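Phosphoethanolamine N-methyltransferase 1 (Haemonchus contortus, PDB 4KRG) catalyses the S-adenosylmethionine-dependent N-methylation of phosphoethanolamine, probably the opening methylation on the nematode route to phosphocholine. Local coordinates at residues V431-T434 and Q435-N439; K275-W278 and T279-I282; G410-E413 and T414-R417; H311-S314 and H315-A318. All blocks are in the same frame, centred on the assembly; numbering follows the deposited sequence.

Interaction 1 (V431-T434 and Q435-N439)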
loop_
_atom_site.group_PDB
_atom_site.type_symbol
_atom_site.label_atom_id
_atom_site.label_comp_id
_atom_site.label_asym_id
_atom_site.label_seq_id
_atom_site.Cartn_x
_atom_site.Cartn_y
_atom_site.Cartn_z
ATOM N N VAL A 431 14.815 -30.443 -4.269
ATOM C CA VAL A 431 16.274 -30.467 -4.203
ATOM C C VAL A 431 16.775 -29.793 -2.926
ATOM O O VAL A 431 16.416 -28.662 -2.636
ATOM C CB VAL A 431 16.905 -29.762 -5.421
ATOM C CG1 VAL A 431 18.421 -29.676 -5.270
ATOM C CG2 VAL A 431 16.548 -30.494 -6.700
ATOM N N ASP A 432 17.597 -30.501 -2.162
ATOM C CA ASP A 432 18.254 -29.939 -0.993
ATOM C C ASP A 432 19.277 -28.902 -1.464
ATOM O O ASP A 432 20.251 -29.246 -2.141
ATOM C CB ASP A 432 18.962 -31.072 -0.245
ATOM C CG ASP A 432 19.649 -30.620 1.034
ATOM O OD1 ASP A 432 19.715 -29.406 1.312
ATOM O OD2 ASP A 432 20.144 -31.503 1.770
ATOM N N VAL A 433 19.060 -27.636 -1.108
ATOM C CA VAL A 433 20.014 -26.573 -1.433
ATOM C C VAL A 433 20.660 -25.940 -0.197
ATOM O O VAL A 433 21.034 -24.770 -0.222
ATOM C CB VAL A 433 19.393 -25.452 -2.323
ATOM C CG1 VAL A 433 19.136 -25.962 -3.738
ATOM C CG2 VAL A 433 18.131 -24.878 -1.693
ATOM N N THR A 434 20.810 -26.717 0.869
ATOM C CA THR A 434 21.342 -26.197 2.129
ATOM C C THR A 434 22.768 -25.648 2.027
ATOM O O THR A 434 23.041 -24.531 2.466
ATOM C CB THR A 434 21.281 -27.260 3.237
ATOM O OG1 THR A 434 19.917 -27.634 3.456
ATOM C CG2 THR A 434 21.877 -26.726 4.530
ATOM N N GLN A 435 23.673 -26.435 1.452
ATOM C CA GLN A 435 25.068 -26.019 1.335
ATOM C C GLN A 435 25.235 -24.821 0.406
ATOM O O GLN A 435 25.983 -23.897 0.716
ATOM C CB GLN A 435 25.949 -27.182 0.882
ATOM C CG GLN A 435 25.925 -28.365 1.834
ATOM C CD GLN A 435 26.230 -27.977 3.276
ATOM O OE1 GLN A 435 27.112 -27.158 3.544
ATOM N NE2 GLN A 435 25.494 -28.571 4.213
ATOM N N GLU A 436 24.538 -24.839 -0.728
ATOM C CA GLU A 436 24.552 -23.710 -1.658
ATOM C C GLU A 436 24.051 -22.435 -0.978
ATOM O O GLU A 436 24.629 -21.362 -1.144
ATOM C CB GLU A 436 23.696 -24.010 -2.895
ATOM C CG GLU A 436 24.161 -25.196 -3.731
ATOM C CD GLU A 436 23.388 -26.488 -3.449
ATOM O OE1 GLU A 436 23.178 -26.830 -2.261
ATOM O OE2 GLU A 436 22.992 -27.168 -4.422
ATOM N N SER A 437 22.972 -22.565 -0.212
ATOM C CA SER A 437 22.388 -21.436 0.500
ATOM C C SER A 437 23.332 -20.914 1.579
ATOM O O SER A 437 23.481 -19.706 1.741
ATOM C CB SER A 437 21.039 -21.827 1.107
ATOM O OG SER A 437 20.099 -22.098 0.087
ATOM N N LEU A 438 23.964 -21.828 2.311
ATOM C CA LEU A 438 24.967 -21.460 3.304
ATOM C C LEU A 438 26.069 -20.611 2.680
ATOM O O LEU A 438 26.460 -19.585 3.229
ATOM C CB LEU A 438 25.577 -22.707 3.953
ATOM C CG LEU A 438 24.779 -23.434 5.038
ATOM C CD1 LEU A 438 25.616 -24.527 5.668
ATOM C CD2 LEU A 438 24.317 -22.466 6.113
ATOM N N ASN A 439 26.553 -21.033 1.519
ATOM C CA ASN A 439 27.625 -20.322 0.834
ATOM C C ASN A 439 27.161 -18.961 0.327
ATOM O O ASN A 439 27.856 -17.962 0.476
ATOM C CB ASN A 439 28.133 -21.136 -0.358
ATOM C CG ASN A 439 28.950 -22.347 0.047
ATOM O OD1 ASN A 439 29.409 -22.471 1.187
ATOM N ND2 ASN A 439 29.160 -23.239 -0.907
HETATM O O HOH W 1 23.049 -29.129 -0.626
#

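Interaction 2 (K275-W278 and T279-I282)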
loop_
_atom_site.group_PDB
_atom_site.type_symbol
_atom_site.label_atom_id
_atom_site.label_comp_id
_atom_site.label_asym_id
_atom_site.label_seq_id
_atom_site.Cartn_x
_atom_site.Cartn_y
_atom_site.Cartn_z
ATOM N N LYS A 275 22.565 -4.840 -3.345
ATOM C CA LYS A 275 22.965 -4.945 -4.748
ATOM C C LYS A 275 22.389 -6.165 -5.469
ATOM O O LYS A 275 22.354 -6.202 -6.699
ATOM C CB LYS A 275 24.487 -4.977 -4.862
ATOM C CG LYS A 275 25.184 -3.752 -4.317
ATOM C CD LYS A 275 26.687 -3.833 -4.567
ATOM C CE LYS A 275 27.302 -5.036 -3.865
ATOM N NZ LYS A 275 28.791 -4.961 -3.812
ATOM N N TYR A 276 21.959 -7.160 -4.697
ATOM C CA TYR A 276 21.388 -8.400 -5.223
ATOM C C TYR A 276 20.864 -9.184 -4.028
ATOM O O TYR A 276 21.158 -8.825 -2.894
ATOM C CB TYR A 276 22.443 -9.210 -5.979
ATOM C CG TYR A 276 23.658 -9.530 -5.154
ATOM C CD1 TYR A 276 23.712 -10.684 -4.384
ATOM C CD2 TYR A 276 24.749 -8.671 -5.127
ATOM C CE1 TYR A 276 24.812 -10.974 -3.616
ATOM C CE2 TYR A 276 25.860 -8.953 -4.358
ATOM C CZ TYR A 276 25.887 -10.106 -3.606
ATOM O OH TYR A 276 26.981 -10.399 -2.834
ATOM N N SER A 277 20.101 -10.248 -4.263
ATOM C CA SER A 277 19.614 -11.084 -3.161
ATOM C C SER A 277 20.477 -12.333 -3.066
ATOM O O SER A 277 20.946 -12.833 -4.086
ATOM C CB SER A 277 18.147 -11.469 -3.378
ATOM O OG SER A 277 17.686 -12.333 -2.349
ATOM N N TRP A 278 20.697 -12.850 -1.860
ATOM C CA TRP A 278 21.510 -14.057 -1.758
ATOM C C TRP A 278 20.835 -15.232 -2.432
ATOM O O TRP A 278 21.491 -16.184 -2.829
ATOM C CB TRP A 278 21.905 -14.395 -0.316
ATOM C CG TRP A 278 20.843 -14.914 0.619
ATOM C CD1 TRP A 278 20.228 -14.215 1.611
ATOM C CD2 TRP A 278 20.348 -16.259 0.706
ATOM N NE1 TRP A 278 19.359 -15.027 2.296
ATOM C CE2 TRP A 278 19.413 -16.288 1.765
ATOM C CE3 TRP A 278 20.588 -17.435 -0.006
ATOM C CZ2 TRP A 278 18.717 -17.444 2.118
ATOM C CZ3 TRP A 278 19.898 -18.582 0.345
ATOM C CH2 TRP A 278 18.976 -18.579 1.399
ATOM N N THR A 279 19.520 -15.136 -2.587
ATOM C CA THR A 279 18.742 -16.225 -3.156
ATOM C C THR A 279 18.847 -16.279 -4.678
ATOM O O THR A 279 18.400 -17.244 -5.290
ATOM C CB THR A 279 17.262 -16.109 -2.758
ATOM O OG1 THR A 279 16.741 -14.881 -3.270
ATOM C CG2 THR A 279 17.107 -16.117 -1.253
ATOM N N ASP A 280 19.420 -15.240 -5.285
ATOM C CA ASP A 280 19.574 -15.187 -6.739
ATOM C C ASP A 280 20.264 -16.432 -7.270
ATOM O O ASP A 280 19.768 -17.080 -8.194
ATOM C CB ASP A 280 20.405 -13.973 -7.172
ATOM C CG ASP A 280 19.741 -12.655 -6.845
ATOM O OD1 ASP A 280 18.584 -12.664 -6.399
ATOM O OD2 ASP A 280 20.384 -11.606 -7.050
ATOM N N LYS A 281 21.412 -16.747 -6.675
ATOM C CA LYS A 281 22.227 -17.887 -7.080
ATOM C C LYS A 281 21.454 -19.198 -6.945
ATOM O O LYS A 281 21.602 -20.099 -7.769
ATOM C CB LYS A 281 23.515 -17.941 -6.253
ATOM C CG LYS A 281 24.392 -19.169 -6.511
ATOM C CD LYS A 281 25.301 -18.969 -7.725
ATOM C CE LYS A 281 25.812 -20.286 -8.308
ATOM N NZ LYS A 281 26.671 -21.052 -7.369
ATOM N N ILE A 282 20.622 -19.290 -5.913
ATOM C CA ILE A 282 19.815 -20.487 -5.669
ATOM C C ILE A 282 18.691 -20.637 -6.687
ATOM O O ILE A 282 18.524 -21.693 -7.288
ATOM C CB ILE A 282 19.189 -20.459 -4.265
ATOM C CG1 ILE A 282 20.269 -20.288 -3.192
ATOM C CG2 ILE A 282 18.361 -21.704 -4.033
ATOM C CD1 ILE A 282 21.349 -21.323 -3.238
#

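Interaction 3 (G410-E413 and T414-R417)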
loop_
_atom_site.group_PDB
_atom_site.type_symbol
_atom_site.label_atom_id
_atom_site.label_comp_id
_atom_site.label_asym_id
_atom_site.label_seq_id
_atom_site.Cartn_x
_atom_site.Cartn_y
_atom_site.Cartn_z
ATOM N N GLY A 410 14.720 -30.435 10.008
ATOM C CA GLY A 410 14.875 -31.765 9.458
ATOM C C GLY A 410 14.282 -31.809 8.063
ATOM O O GLY A 410 13.251 -31.188 7.806
ATOM N N ILE A 411 14.926 -32.524 7.150
ATOM C CA ILE A 411 14.397 -32.644 5.800
ATOM C C ILE A 411 13.445 -33.830 5.695
ATOM O O ILE A 411 13.847 -34.979 5.840
ATOM C CB ILE A 411 15.516 -32.754 4.766
ATOM C CG1 ILE A 411 16.325 -31.455 4.746
ATOM C CG2 ILE A 411 14.935 -33.051 3.389
ATOM C CD1 ILE A 411 17.467 -31.469 3.790
ATOM N N ASP A 412 12.175 -33.528 5.447
ATOM C CA ASP A 412 11.126 -34.536 5.367
ATOM C C ASP A 412 10.477 -34.462 3.993
ATOM O O ASP A 412 9.400 -33.886 3.847
ATOM C CB ASP A 412 10.077 -34.274 6.453
ATOM C CG ASP A 412 9.166 -35.463 6.692
ATOM O OD1 ASP A 412 8.964 -36.280 5.764
ATOM O OD2 ASP A 412 8.638 -35.578 7.819
ATOM N N GLU A 413 11.127 -35.048 2.990
ATOM C CA GLU A 413 10.681 -34.899 1.606
ATOM C C GLU A 413 9.316 -35.533 1.330
ATOM O O GLU A 413 8.502 -34.969 0.601
ATOM C CB GLU A 413 11.742 -35.415 0.628
ATOM C CG GLU A 413 12.982 -34.539 0.569
ATOM C CD GLU A 413 14.026 -35.055 -0.400
ATOM O OE1 GLU A 413 13.979 -36.256 -0.741
ATOM O OE2 GLU A 413 14.893 -34.258 -0.822
ATOM N N THR A 414 9.069 -36.695 1.923
ATOM C CA THR A 414 7.793 -37.383 1.762
ATOM C C THR A 414 6.630 -36.514 2.235
ATOM O O THR A 414 5.583 -36.428 1.588
ATOM C CB THR A 414 7.793 -38.712 2.540
ATOM O OG1 THR A 414 8.658 -39.643 1.881
ATOM C CG2 THR A 414 6.398 -39.302 2.615
ATOM N N SER A 415 6.832 -35.846 3.362
ATOM C CA SER A 415 5.799 -35.014 3.950
ATOM C C SER A 415 5.547 -33.752 3.124
ATOM O O SER A 415 4.402 -33.345 2.935
ATOM C CB SER A 415 6.200 -34.651 5.373
ATOM O OG SER A 415 5.089 -34.203 6.113
ATOM N N VAL A 416 6.623 -33.136 2.641
ATOM C CA VAL A 416 6.527 -31.936 1.817
ATOM C C VAL A 416 5.715 -32.202 0.550
ATOM O O VAL A 416 4.859 -31.405 0.164
ATOM C CB VAL A 416 7.923 -31.418 1.437
ATOM C CG1 VAL A 416 7.821 -30.281 0.449
ATOM C CG2 VAL A 416 8.651 -30.953 2.673
ATOM N N ARG A 417 5.982 -33.334 -0.086
ATOM C CA ARG A 417 5.224 -33.741 -1.258
ATOM C C ARG A 417 3.748 -33.882 -0.923
ATOM O O ARG A 417 2.886 -33.471 -1.689
ATOM C CB ARG A 417 5.771 -35.066 -1.794
ATOM C CG ARG A 417 7.228 -34.972 -2.170
ATOM C CD ARG A 417 7.861 -36.321 -2.426
ATOM N NE ARG A 417 9.251 -36.143 -2.828
ATOM C CZ ARG A 417 9.624 -35.702 -4.026
ATOM N NH1 ARG A 417 8.709 -35.409 -4.940
ATOM N NH2 ARG A 417 10.912 -35.561 -4.311
HETATM O O HOH W 2 11.161 -37.543 -2.182
#

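Interaction 4 (H311-S314 and H315-A318). With BOG (octyl beta-D-glucopyranoside), chain F.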
loop_
_atom_site.group_PDB
_atom_site.type_symbol
_atom_site.label_atom_id
_atom_site.label_comp_id
_atom_site.label_asym_id
_atom_site.label_seq_id
_atom_site.Cartn_x
_atom_site.Cartn_y
_atom_site.Cartn_z
ATOM N N HIS A 311 14.267 -13.267 0.476
ATOM C CA HIS A 311 13.260 -12.813 -0.474
ATOM C C HIS A 311 13.718 -13.071 -1.904
ATOM O O HIS A 311 14.787 -13.629 -2.134
ATOM C CB HIS A 311 12.934 -11.327 -0.265
ATOM C CG HIS A 311 14.045 -10.398 -0.650
ATOM N ND1 HIS A 311 13.822 -9.185 -1.265
ATOM C CD2 HIS A 311 15.387 -10.500 -0.501
ATOM C CE1 HIS A 311 14.975 -8.581 -1.478
ATOM N NE2 HIS A 311 15.943 -9.359 -1.025
ATOM N N VAL A 312 12.889 -12.654 -2.854
ATOM C CA VAL A 312 13.118 -12.861 -4.275
ATOM C C VAL A 312 13.544 -11.538 -4.881
ATOM O O VAL A 312 12.945 -10.501 -4.590
ATOM C CB VAL A 312 11.815 -13.316 -4.971
ATOM C CG1 VAL A 312 11.992 -13.363 -6.482
ATOM C CG2 VAL A 312 11.356 -14.659 -4.438
ATOM N N ASN A 313 14.581 -11.566 -5.710
ATOM C CA ASN A 313 15.051 -10.362 -6.382
ATOM C C ASN A 313 14.186 -10.118 -7.611
ATOM O O ASN A 313 14.539 -10.507 -8.727
ATOM C CB ASN A 313 16.520 -10.515 -6.773
ATOM C CG ASN A 313 17.135 -9.229 -7.263
ATOM O OD1 ASN A 313 16.432 -8.268 -7.587
ATOM N ND2 ASN A 313 18.465 -9.201 -7.326
ATOM N N SER A 314 13.044 -9.476 -7.386
ATOM C CA SER A 314 12.045 -9.296 -8.428
ATOM C C SER A 314 12.546 -8.426 -9.575
ATOM O O SER A 314 12.115 -8.583 -10.720
ATOM C CB SER A 314 10.752 -8.733 -7.831
ATOM O OG SER A 314 10.099 -9.715 -7.044
ATOM N N HIS A 315 13.455 -7.507 -9.272
ATOM C CA HIS A 315 14.035 -6.690 -10.320
ATOM C C HIS A 315 14.909 -7.528 -11.236
ATOM O O HIS A 315 14.841 -7.391 -12.452
ATOM C CB HIS A 315 14.784 -5.491 -9.747
ATOM C CG HIS A 315 13.884 -4.337 -9.428
ATOM N ND1 HIS A 315 13.303 -4.162 -8.193
ATOM C CD2 HIS A 315 13.440 -3.320 -10.204
ATOM C CE1 HIS A 315 12.548 -3.081 -8.213
ATOM N NE2 HIS A 315 12.613 -2.547 -9.421
ATOM N N LEU A 316 15.705 -8.418 -10.657
ATOM C CA LEU A 316 16.529 -9.311 -11.461
ATOM C C LEU A 316 15.655 -10.292 -12.242
ATOM O O LEU A 316 15.952 -10.633 -13.388
ATOM C CB LEU A 316 17.522 -10.063 -10.577
ATOM C CG LEU A 316 18.436 -11.025 -11.328
ATOM C CD1 LEU A 316 19.345 -10.238 -12.259
ATOM C CD2 LEU A 316 19.243 -11.849 -10.355
ATOM N N LEU A 317 14.569 -10.737 -11.619
ATOM C CA LEU A 317 13.620 -11.606 -12.290
ATOM C C LEU A 317 13.096 -10.932 -13.552
ATOM O O LEU A 317 13.232 -11.467 -14.641
ATOM C CB LEU A 317 12.467 -11.951 -11.356
ATOM C CG LEU A 317 11.559 -13.075 -11.841
ATOM C CD1 LEU A 317 12.347 -14.352 -11.968
ATOM C CD2 LEU A 317 10.403 -13.270 -10.873
ATOM N N ALA A 318 12.522 -9.744 -13.399
ATOM C CA ALA A 318 12.007 -8.993 -14.537
ATOM C C ALA A 318 13.071 -8.721 -15.598
ATOM O O ALA A 318 12.788 -8.740 -16.795
ATOM C CB ALA A 318 11.398 -7.693 -14.072
HETATM C C1 BOG F . 18.211 -15.931 -18.375
HETATM O O1 BOG F . 19.224 -15.898 -17.425
HETATM C C2 BOG F . 18.593 -15.051 -19.551
HETATM O O2 BOG F . 18.653 -13.700 -19.108
HETATM C C3 BOG F . 17.635 -15.166 -20.687
HETATM O O3 BOG F . 18.161 -14.408 -21.815
HETATM C C4 BOG F . 17.411 -16.583 -21.099
HETATM O O4 BOG F . 16.353 -16.654 -22.080
HETATM C C5 BOG F . 17.019 -17.462 -19.921
HETATM O O5 BOG F . 17.968 -17.345 -18.792
HETATM C C6 BOG F . 16.987 -18.856 -20.371
HETATM O O6 BOG F . 15.705 -19.371 -20.148
HETATM C "C1'" BOG F . 18.742 -15.798 -16.081
HETATM C "C2'" BOG F . 19.922 -15.573 -15.090
HETATM C "C3'" BOG F . 19.478 -15.728 -13.637
HETATM C "C4'" BOG F . 18.332 -15.059 -13.185
HETATM C "C5'" BOG F . 17.425 -15.664 -12.072
HETATM C "C6'" BOG F . 17.108 -14.649 -10.963
HETATM C "C7'" BOG F . 16.116 -15.177 -9.895
HETATM C "C8'" BOG F . 15.318 -14.081 -9.271
HETATM O O HOH W 3 13.978 -6.221 -6.556
#

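Interaction 1 (V431-T434 and Q435-N439)
At the junction of strand 428-432 with helix 434-448, Val-433 holds the N-cap position, and Ser-437, in the first turn, returns its hydroxyl to the carbonyl four residues back. Val-433 O takes two bonds from Ser-437: the backbone N at 2.9 Å (N-H...O 154°) and the hydroxyl OG at 2.8 Å. The two donors come from opposite faces of the carbonyl plane, OG from well above it. A chi1 of -66° sets OG anti to its own carbonyl carbon and beside its N, which turns the hydroxyl back along the helix to that oxygen. One residue on, Leu-438 N bonds Thr-434 O, 2.9 Å. Glu-436, bent at chi2, crosses Val-433 at about a right angle, its OE1 3.3 Å from Val-433 CA. A water joins Glu-436 OE1 to Asp-432 O. Ahead of the helix Asp-432 OD1 accepts both Thr-434 N at 2.9 Å and Thr-434 OG1 at 2.8 Å, the N nearly in line with the C-O bond; Thr-434 OG1 also bonds Tyr-459 N of strand 458-465. The bond from Thr-434 N makes an Asx turn leading into a helix at the edge of what is probably the second, Rossmann-like domain of this di-domain enzyme.

Interaction 2 (K275-W278 and T279-I282)
Asp-280 OD2 is gripped from two directions: by Ser-277 N, three residues back, at 3.1 Å (N-H...O 147°), and by Asn-313 ND2 from the loop ahead of helix 314-321. Ser-277 N comes from above the carboxylate plane. Ser-277 and Asp-280 are also tied by their backbones, Asp-280 N giving to Ser-277 O at 3.1 Å. A chi1 of -64° lays CG of Asp-280 beside its own N and folds the carboxylate back to Ser-277, and OD1 rests 3.3 Å from Ser-277 CB. Asp-280 OD2 lies equally close, 3.3 Å, to Tyr-276 CB; the phenol end of Tyr-276 bonds Asp-447 of helix 434-448. On the other flank the hydroxyls Ser-277 OG and Thr-279 OG1 stand 2.9 Å apart, and both hydrogen-bond His-311 O. The methyl of Thr-279 meets the indole: CG2 sits 3.7 Å from the centroid of the six-membered ring of Trp-278, 7° off the normal, a CH-pi contact over the face. Ile-282 CG1 packs on Trp-278 CZ3 at 3.9 Å, and Tyr-459 meets the indole edge-to-face. The backbone bond closes a type I beta turn, Ser-277 to Asp-280, that leads into the short helix 280-283 packed against helix 434-448.

Interaction 3 (G410-E413 and T414-R417)
A chi1 of -164° carries the carboxylate of Asp-412 away from its own backbone N and forward to Ser-415, while a chi1 of -59° with an extended chain runs Arg-417 back past the carbonyl of Glu-413. The result is an N-cap: Asp-412 stands just before helix 413-422, and its OD1 accepts Ser-415 N at 3.2 Å. That N lies well above the carboxylate plane, so the cap is made across the face of the group, and Ser-415 CB is pressed against it, also 3.2 Å from OD1. A negative carboxylate here would be expected to interact favourably with the positive end of the helix dipole. The carbonyl of Asp-412 opens the helical bonding with Val-416 N at 3.1 Å, and Val-416 CG2 lies alongside the same oxygen. One residue on, Arg-417 N gives a nearly straight bond (168°) to Glu-413 O at 3.1 Å. The guanidinium has its strongest partner in strand 428-432, where NH1 bonds Ile-428 O, and it forms no salt bridge with Glu-413: OE1 and Arg-417 NH2 stay 4.8 Å apart. The side chains of Val-416, Glu-413 and Arg-417 pack on Ile-430 of that strand. Arg-417 CG lies beyond the oxygen end of the Glu-413 carbonyl, 3.0 Å from Glu-413 O.

Interaction 4 (H311-S314 and H315-A318)
Hydrogen bonds from backbone N-H groups to Asn-313 and Ser-314 start the helix. The side chain of Asn-313 accepts from Leu-316 N through OD1, 3.2 Å with an N-H...O angle of 161°, although the donor stands 70° out of the amide plane, so the N-H comes down on the carbonyl face. The main chain adds Leu-317 N to Asn-313 O, 2.9 Å, and Ala-318 N to Ser-314 O, 2.9 Å. A chi1 of -170° extends the amide of Asn-313 away from its own N and over Leu-316, where ND2 is committed to the carboxylate of Asp-280. Asn-313 is thus the N-cap of helix 314-321, and it is also the centre of an inverse gamma turn closed by a weak bond from Ser-314 N to Val-312 O. The turn and helix follow strand 297-302 in what is probably the second methyltransferase-like domain, while the S-adenosylhomocysteine seen here lies in the N-terminal half of the chain. A water accepts from His-315 N and sits in plane at the imidazole edge, 2.7 Å from ND1; its bond to Asn-313 OD1 is weak. Van der Waals contacts make up the rest. Leu-316 CB lies against the Asn-313 amide, 3.4 Å from CG. The octyl tail of a glucoside detergent packs nearby: its C6' meets Leu-316 CD2 at 3.6 Å, and its terminal C8' lies near both Asn-313 O and Leu-317 CD1.

In the fold
All four interactions mark entries into helices in the C-terminal half of the chain. Interaction 4 is buried, interactions 1 and 2 partly so, and interaction 3 lies at the surface. Interactions 3 and 4 share the chemistry of a capping Asp or Asn side chain, interaction 1 pairs an Asx turn with a serine returning to a carbonyl, and interaction 2 adds an aromatic face. Interactions 2 and 4, with centres about 9 Å apart, are joined by polar bonds between their loops. Interaction 2 meets interaction 1 through van der Waals packing, Trp-278 and Ile-282 lying against Ser-437. Interaction 3 touches interaction 1 through Ile-411 and Asp-432, but stays about 17 Å, nearest atoms, from interaction 4.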